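Local coordinates for binding component of ABC transporter (Wolinella succinogenes, PDB 3K4U), which probably serves as the periplasmic solute-binding component of an ABC transporter, and holds lysine in the cleft between its two lobes, at residues E[202-205]-E[206-210]; E[212-216]-E[217-221]. One frame throughout, in Å; residues are numbered along the deposited sequence.

Contact 1. Residues E[202-205]-E[206-210]; sequences FLNW and LNHFL
Trp-205 and Phe-209, one helical turn apart, lay their aromatic side chains along the same flank of helix 200-216. The planes of the phenyl ring and the indole six-membered ring are only 7° apart, yet the centroids lie 5.4 Å from each other, so the rings are slid past one another with little overlap. What sits over the indole face is CB of Phe-209, 3.6 Å from Trp-205 CZ3 and displaced toward the rim. Trp-205 can reach forward like this because its CG stands anti to the backbone N (chi1 -168°), which swings the indole toward the following turn.

Leu-206 CD2 is modelled over the face of the Phe-202 ring, but it also sits too close to Phe-202 O, so the pairing is doubtful in detail.

The polar contacts are mostly backbone. Asn-207 N donates to Leu-203 O at 2.9 Å in a nearly straight bond (172°), and Phe-209 N to Trp-205 O, also at 2.9 Å. Asn-204 O takes His-208 N at 3.1 Å and, weakly, the ring nitrogen ND1 of the same histidine. The amide of Asn-204 turns to the second subunit, its OD1 accepting from Phe-84 N there, while Asn-207 OD1 receives Glu-86 N.

Trp-205 and Phe-209 also pack on Met-38 of helix 30-41. This is regular i to i+4 alpha-helical packing, in a helix set between its own lobe and a neighbouring subunit.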
ATOM      1  N   PHE E 202      28.505  -2.510 -16.146  1.00 13.24           N
ATOM      2  CA  PHE E 202      28.992  -3.147 -14.971  1.00 11.72           C
ATOM      3  C   PHE E 202      28.148  -2.681 -13.797  1.00 11.97           C
ATOM      4  O   PHE E 202      27.797  -3.487 -12.961  1.00 12.25           O
ATOM      5  CB  PHE E 202      30.483  -2.836 -14.799  1.00 10.40           C
ATOM      6  CG  PHE E 202      31.134  -3.541 -13.650  1.00  2.04           C
ATOM      7  CD1 PHE E 202      30.776  -4.808 -13.316  1.00  8.61           C
ATOM      8  CD2 PHE E 202      32.137  -2.916 -12.924  1.00  9.31           C
ATOM      9  CE1 PHE E 202      31.399  -5.475 -12.278  1.00  3.28           C
ATOM     10  CE2 PHE E 202      32.766  -3.574 -11.835  1.00  3.84           C
ATOM     11  CZ  PHE E 202      32.393  -4.869 -11.521  1.00  8.36           C
ATOM     12  N   LEU E 203      27.859  -1.372 -13.734  1.00 11.70           N
ATOM     13  CA  LEU E 203      26.761  -0.813 -12.898  1.00 10.48           C
ATOM     14  C   LEU E 203      25.457  -1.578 -12.998  1.00 10.87           C
ATOM     15  O   LEU E 203      24.895  -1.980 -11.974  1.00 12.52           O
ATOM     16  CB  LEU E 203      26.443   0.596 -13.328  1.00  9.78           C
ATOM     17  CG  LEU E 203      27.101   1.711 -12.568  1.00 16.88           C
ATOM     18  CD1 LEU E 203      26.691   3.007 -13.213  1.00  8.44           C
ATOM     19  CD2 LEU E 203      26.555   1.554 -11.202  1.00 10.14           C
ATOM     20  N   ASN E 204      24.959  -1.797 -14.214  1.00  9.72           N
ATOM     21  CA  ASN E 204      23.769  -2.619 -14.345  1.00  9.76           C
ATOM     22  C   ASN E 204      23.982  -3.889 -13.585  1.00 10.30           C
ATOM     23  O   ASN E 204      23.157  -4.241 -12.762  1.00 12.11           O
ATOM     24  CB  ASN E 204      23.457  -2.960 -15.797  1.00 10.63           C
ATOM     25  CG  ASN E 204      22.062  -3.477 -15.965  1.00 19.09           C
ATOM     26  OD1 ASN E 204      21.827  -4.600 -16.426  1.00 11.16           O
ATOM     27  ND2 ASN E 204      21.110  -2.657 -15.581  1.00 11.39           N
ATOM     28  N   TRP E 205      25.113  -4.567 -13.825  1.00 10.40           N
ATOM     29  CA  TRP E 205      25.367  -5.890 -13.223  1.00  9.36           C
ATOM     30  C   TRP E 205      25.415  -5.812 -11.723  1.00 10.72           C
ATOM     31  O   TRP E 205      24.783  -6.612 -11.030  1.00 12.72           O
ATOM     32  CB  TRP E 205      26.649  -6.525 -13.738  1.00  7.18           C
ATOM     33  CG  TRP E 205      26.727  -7.972 -13.347  1.00  3.13           C
ATOM     34  CD1 TRP E 205      26.279  -9.013 -14.069  1.00  4.95           C
ATOM     35  CD2 TRP E 205      27.262  -8.513 -12.136  1.00  4.42           C
ATOM     36  NE1 TRP E 205      26.469 -10.182 -13.366  1.00  5.30           N
ATOM     37  CE2 TRP E 205      27.101  -9.890 -12.188  1.00  3.16           C
ATOM     38  CE3 TRP E 205      27.865  -7.951 -11.005  1.00  4.20           C
ATOM     39  CZ2 TRP E 205      27.498 -10.734 -11.154  1.00  4.89           C
ATOM     40  CZ3 TRP E 205      28.294  -8.789  -9.972  1.00  5.61           C
ATOM     41  CH2 TRP E 205      28.089 -10.168 -10.049  1.00  3.88           C
ATOM     42  N   LEU E 206      26.151  -4.848 -11.205  1.00 10.63           N
ATOM     43  CA  LEU E 206      26.263  -4.729  -9.765  1.00 12.19           C
ATOM     44  C   LEU E 206      24.934  -4.456  -9.078  1.00 13.75           C
ATOM     45  O   LEU E 206      24.600  -5.115  -8.096  1.00 13.69           O
ATOM     46  CB  LEU E 206      27.237  -3.635  -9.394  1.00 12.72           C
ATOM     47  CG  LEU E 206      28.734  -3.866  -9.479  1.00  2.00           C
ATOM     48  CD1 LEU E 206      28.950  -5.318  -9.666  1.00 12.17           C
ATOM     49  CD2 LEU E 206      29.223  -3.095 -10.621  1.00 12.17           C
ATOM     50  N   ASN E 207      24.178  -3.481  -9.600  1.00 15.14           N
ATOM     51  CA  ASN E 207      22.878  -3.096  -9.031  1.00 14.50           C
ATOM     52  C   ASN E 207      21.953  -4.304  -8.955  1.00 14.42           C
ATOM     53  O   ASN E 207      21.279  -4.524  -7.944  1.00 14.53           O
ATOM     54  CB  ASN E 207      22.260  -2.007  -9.880  1.00 14.71           C
ATOM     55  CG  ASN E 207      22.823  -0.621  -9.571  1.00 24.44           C
ATOM     56  OD1 ASN E 207      23.357  -0.373  -8.494  1.00 16.08           O
ATOM     57  ND2 ASN E 207      22.697   0.289 -10.519  1.00 14.52           N
ATOM     58  N   HIS E 208      21.962  -5.135  -9.992  1.00 13.75           N
ATOM     59  CA  HIS E 208      21.122  -6.315  -9.937  1.00 14.46           C
ATOM     60  C   HIS E 208      21.672  -7.422  -9.011  1.00 15.29           C
ATOM     61  O   HIS E 208      20.890  -8.191  -8.448  1.00 16.45           O
ATOM     62  CB  HIS E 208      20.871  -6.869 -11.328  1.00 14.79           C
ATOM     63  CG  HIS E 208      19.860  -6.100 -12.098  1.00 15.41           C
ATOM     64  ND1 HIS E 208      20.170  -5.430 -13.258  1.00 14.80           N
ATOM     65  CD2 HIS E 208      18.538  -5.882 -11.869  1.00 15.44           C
ATOM     66  CE1 HIS E 208      19.074  -4.843 -13.718  1.00 16.22           C
ATOM     67  NE2 HIS E 208      18.073  -5.099 -12.892  1.00 14.00           N
ATOM     68  N   PHE E 209      23.000  -7.489  -8.861  1.00 14.64           N
ATOM     69  CA  PHE E 209      23.643  -8.420  -7.922  1.00 13.61           C
ATOM     70  C   PHE E 209      23.308  -8.002  -6.506  1.00 14.19           C
ATOM     71  O   PHE E 209      22.995  -8.855  -5.655  1.00 15.05           O
ATOM     72  CB  PHE E 209      25.180  -8.495  -8.140  1.00 11.48           C
ATOM     73  CG  PHE E 209      25.938  -9.022  -6.946  1.00  4.14           C
ATOM     74  CD1 PHE E 209      25.969 -10.380  -6.664  1.00  8.48           C
ATOM     75  CD2 PHE E 209      26.605  -8.159  -6.104  1.00  7.99           C
ATOM     76  CE1 PHE E 209      26.636 -10.874  -5.528  1.00  4.01           C
ATOM     77  CE2 PHE E 209      27.282  -8.659  -4.962  1.00  5.17           C
ATOM     78  CZ  PHE E 209      27.280 -10.016  -4.678  1.00  6.23           C
ATOM     79  N   LEU E 210      23.330  -6.692  -6.262  1.00 13.97           N
ATOM     80  CA  LEU E 210      22.916  -6.156  -4.946  1.00 13.72           C
ATOM     81  C   LEU E 210      21.469  -6.476  -4.625  1.00 15.07           C
ATOM     82  O   LEU E 210      21.171  -6.915  -3.523  1.00 15.11           O
ATOM     83  CB  LEU E 210      23.156  -4.664  -4.837  1.00 12.11           C
ATOM     84  CG  LEU E 210      22.960  -4.028  -3.464  1.00 16.93           C
ATOM     85  CD1 LEU E 210      23.778  -4.721  -2.380  1.00 11.44           C
ATOM     86  CD2 LEU E 210      23.330  -2.549  -3.501  1.00 11.79           C
TER

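Contact 2. Residues E[212-216]-E[217-221]; sequences QIKHD and GSYDE
Tyr-219 folds back over the end of helix 200-216, its ring beside Lys-214 and Ile-213. At the root of the side chain, CB lies close to Ile-213 O, the carbonyl that accepts Tyr-219 N at 2.8 Å; the N-H arrives well above the carbonyl plane, 44° out of it. With CG anti to the backbone N (chi1 -175°), the ring runs alongside the lysine chain, and CG is 4.0 Å from Lys-214 CD, which lies over the ring face. CD1 meets the same methylene and, near the ring plane, Ile-213 CD1 at 4.0 Å. Farther out, CE1 and CZ lie beneath the ammonium group, with CZ 3.4 Å from Lys-214 NZ in a cation-pi contact offset toward the rim. At the tip, OH makes a weak hydrogen bond to Tyr-88 O, the carbonyl that also holds Lys-214 NZ.

A leucine here has neither flat face nor hydroxyl, and would probably leave the Lys-214 chain freer to turn, its ammonium held by Tyr-88 O but no longer by a ring.

Gly-217, with phi 101°, makes the turn and is the N-cap of helix 218-228; a CB there would strike Asp-216 O. Ser-218 OG makes a weak bond to Asp-216 OD2, and a water accepts from Asp-220 N at 2.8 Å and sits close to Ile-213 O. A cation over an aromatic face, and one carbonyl shared by Lys-214 and Tyr-219, thus tie the two helices together across the turn at Gly-217.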
ATOM      1  N   GLN E 212      19.751  -8.974  -5.777  1.00 17.29           N
ATOM      2  CA  GLN E 212      19.730 -10.435  -5.547  1.00 17.77           C
ATOM      3  C   GLN E 212      20.109 -10.880  -4.140  1.00 17.43           C
ATOM      4  O   GLN E 212      19.497 -11.790  -3.581  1.00 16.00           O
ATOM      5  CB  GLN E 212      20.621 -11.181  -6.540  1.00 18.49           C
ATOM      6  CG  GLN E 212      19.852 -11.979  -7.585  1.00 34.54           C
ATOM      7  CD  GLN E 212      19.269 -13.291  -7.048  1.00 20.11           C
ATOM      8  OE1 GLN E 212      18.402 -13.883  -7.677  1.00 34.40           O
ATOM      9  NE2 GLN E 212      19.766 -13.756  -5.914  1.00 34.26           N
ATOM     10  N   ILE E 213      21.120 -10.247  -3.560  1.00 17.67           N
ATOM     11  CA  ILE E 213      21.567 -10.711  -2.248  1.00 17.21           C
ATOM     12  C   ILE E 213      20.762 -10.150  -1.096  1.00 18.55           C
ATOM     13  O   ILE E 213      20.658 -10.791  -0.034  1.00 19.20           O
ATOM     14  CB  ILE E 213      23.084 -10.635  -2.067  1.00 15.33           C
ATOM     15  CG1 ILE E 213      23.606  -9.227  -2.264  1.00  7.47           C
ATOM     16  CG2 ILE E 213      23.709 -11.491  -3.140  1.00  9.69           C
ATOM     17  CD1 ILE E 213      24.740  -8.882  -1.380  1.00 13.75           C
ATOM     18  N   LYS E 214      20.145  -8.996  -1.316  1.00 19.73           N
ATOM     19  CA  LYS E 214      19.114  -8.489  -0.387  1.00 21.48           C
ATOM     20  C   LYS E 214      17.880  -9.414  -0.296  1.00 23.10           C
ATOM     21  O   LYS E 214      17.327  -9.586   0.787  1.00 23.69           O
ATOM     22  CB  LYS E 214      18.653  -7.092  -0.790  1.00 21.47           C
ATOM     23  CG  LYS E 214      19.736  -6.035  -0.881  1.00  8.33           C
ATOM     24  CD  LYS E 214      19.994  -5.400   0.500  1.00 21.67           C
ATOM     25  CE  LYS E 214      20.660  -4.038   0.328  1.00  8.26           C
ATOM     26  NZ  LYS E 214      21.187  -3.534   1.636  1.00 21.47           N
ATOM     27  N   HIS E 215      17.475 -10.022  -1.412  1.00 23.81           N
ATOM     28  CA  HIS E 215      16.271 -10.860  -1.449  1.00 25.02           C
ATOM     29  C   HIS E 215      16.533 -12.368  -1.234  1.00 24.84           C
ATOM     30  O   HIS E 215      15.688 -13.085  -0.786  1.00 24.62           O
ATOM     31  CB  HIS E 215      15.449 -10.543  -2.726  1.00 26.35           C
ATOM     32  CG  HIS E 215      15.042  -9.095  -2.838  1.00 27.00           C
ATOM     33  ND1 HIS E 215      15.402  -8.289  -3.901  1.00 27.97           N
ATOM     34  CD2 HIS E 215      14.334  -8.296  -1.999  1.00 27.53           C
ATOM     35  CE1 HIS E 215      14.932  -7.065  -3.720  1.00 26.74           C
ATOM     36  NE2 HIS E 215      14.273  -7.043  -2.575  1.00 27.78           N
ATOM     37  N   ASP E 216      17.733 -12.820  -1.542  1.00 26.34           N
ATOM     38  CA  ASP E 216      18.265 -14.163  -1.206  1.00 26.83           C
ATOM     39  C   ASP E 216      18.259 -14.586   0.249  1.00 26.58           C
ATOM     40  O   ASP E 216      18.095 -15.748   0.530  1.00 27.36           O
ATOM     41  CB  ASP E 216      19.765 -14.191  -1.537  1.00 27.54           C
ATOM     42  CG  ASP E 216      20.031 -14.628  -2.915  1.00 23.87           C
ATOM     43  OD1 ASP E 216      19.027 -14.885  -3.611  1.00 27.90           O
ATOM     44  OD2 ASP E 216      21.224 -14.727  -3.293  1.00 27.48           O
ATOM     45  N   GLY E 217      18.559 -13.675   1.165  1.00 25.72           N
ATOM     46  CA  GLY E 217      18.949 -14.085   2.502  1.00 25.41           C
ATOM     47  C   GLY E 217      20.467 -14.010   2.698  1.00 25.52           C
ATOM     48  O   GLY E 217      20.927 -13.854   3.823  1.00 25.89           O
ATOM     49  N   SER E 218      21.235 -14.102   1.606  1.00 24.86           N
ATOM     50  CA  SER E 218      22.686 -13.892   1.620  1.00 24.05           C
ATOM     51  C   SER E 218      23.049 -12.646   2.394  1.00 24.22           C
ATOM     52  O   SER E 218      23.715 -12.707   3.441  1.00 24.66           O
ATOM     53  CB  SER E 218      23.225 -13.739   0.197  1.00 24.31           C
ATOM     54  OG  SER E 218      23.151 -14.958  -0.514  1.00 46.19           O
ATOM     55  N   TYR E 219      22.613 -11.494   1.888  1.00 23.69           N
ATOM     56  CA  TYR E 219      22.942 -10.244   2.555  1.00 22.90           C
ATOM     57  C   TYR E 219      22.707 -10.363   4.079  1.00 24.04           C
ATOM     58  O   TYR E 219      23.616 -10.104   4.877  1.00 24.63           O
ATOM     59  CB  TYR E 219      22.142  -9.082   1.971  1.00 20.65           C
ATOM     60  CG  TYR E 219      22.537  -7.761   2.550  1.00 12.38           C
ATOM     61  CD1 TYR E 219      23.459  -6.951   1.904  1.00 18.54           C
ATOM     62  CD2 TYR E 219      21.985  -7.314   3.753  1.00 18.80           C
ATOM     63  CE1 TYR E 219      23.814  -5.734   2.436  1.00 12.12           C
ATOM     64  CE2 TYR E 219      22.358  -6.102   4.293  1.00 12.06           C
ATOM     65  CZ  TYR E 219      23.269  -5.342   3.621  1.00 16.93           C
ATOM     66  OH  TYR E 219      23.642  -4.171   4.140  1.00 13.39           O
ATOM     67  N   ASP E 220      21.504 -10.780   4.476  1.00 23.83           N
ATOM     68  CA  ASP E 220      21.134 -10.773   5.893  1.00 23.71           C
ATOM     69  C   ASP E 220      22.076 -11.625   6.700  1.00 23.28           C
ATOM     70  O   ASP E 220      22.505 -11.234   7.787  1.00 22.93           O
ATOM     71  CB  ASP E 220      19.687 -11.210   6.074  1.00 23.89           C
ATOM     72  CG  ASP E 220      18.737 -10.313   5.313  1.00 32.30           C
ATOM     73  OD1 ASP E 220      18.105 -10.803   4.354  1.00 24.96           O
ATOM     74  OD2 ASP E 220      18.675  -9.103   5.621  1.00 24.26           O
ATOM     75  N   GLU E 221      22.405 -12.782   6.135  1.00 23.10           N
ATOM     76  CA  GLU E 221      23.382 -13.700   6.689  1.00 22.81           C
ATOM     77  C   GLU E 221      24.728 -12.977   6.905  1.00 22.53           C
ATOM     78  O   GLU E 221      25.162 -12.782   8.033  1.00 23.69           O
ATOM     79  CB  GLU E 221      23.538 -14.848   5.708  1.00 23.39           C
ATOM     80  CG  GLU E 221      24.143 -16.097   6.275  1.00 50.64           C
ATOM     81  CD  GLU E 221      23.944 -17.272   5.333  1.00 25.77           C
ATOM     82  OE1 GLU E 221      24.862 -18.135   5.246  1.00 50.53           O
ATOM     83  OE2 GLU E 221      22.870 -17.310   4.673  1.00 50.66           O
TER
HETATM   84  O   HOH W   1      19.568 -11.033   2.446  1.00 18.75           O

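In the fold
Contacts 1 and 2 follow one another along the chain, their centres 14 Å apart. Contact 1 lies wholly within helix 200-216, and contact 2 joins the end of that helix to helix 218-228; apart from adjoining in sequence, the two do not touch. Both reach the loop at 85-88: Leu-206 and Asn-207 through Val-85 and Glu-86, Lys-214 and Tyr-219 through Tyr-88. Both also meet the second subunit. Neither lines the lysine pocket. The side chain of Tyr-219 is about 14 Å from the bound lysine, and the centres of contacts 1 and 2 lie on the same side of the chain's centre, 21 and 20 Å from it.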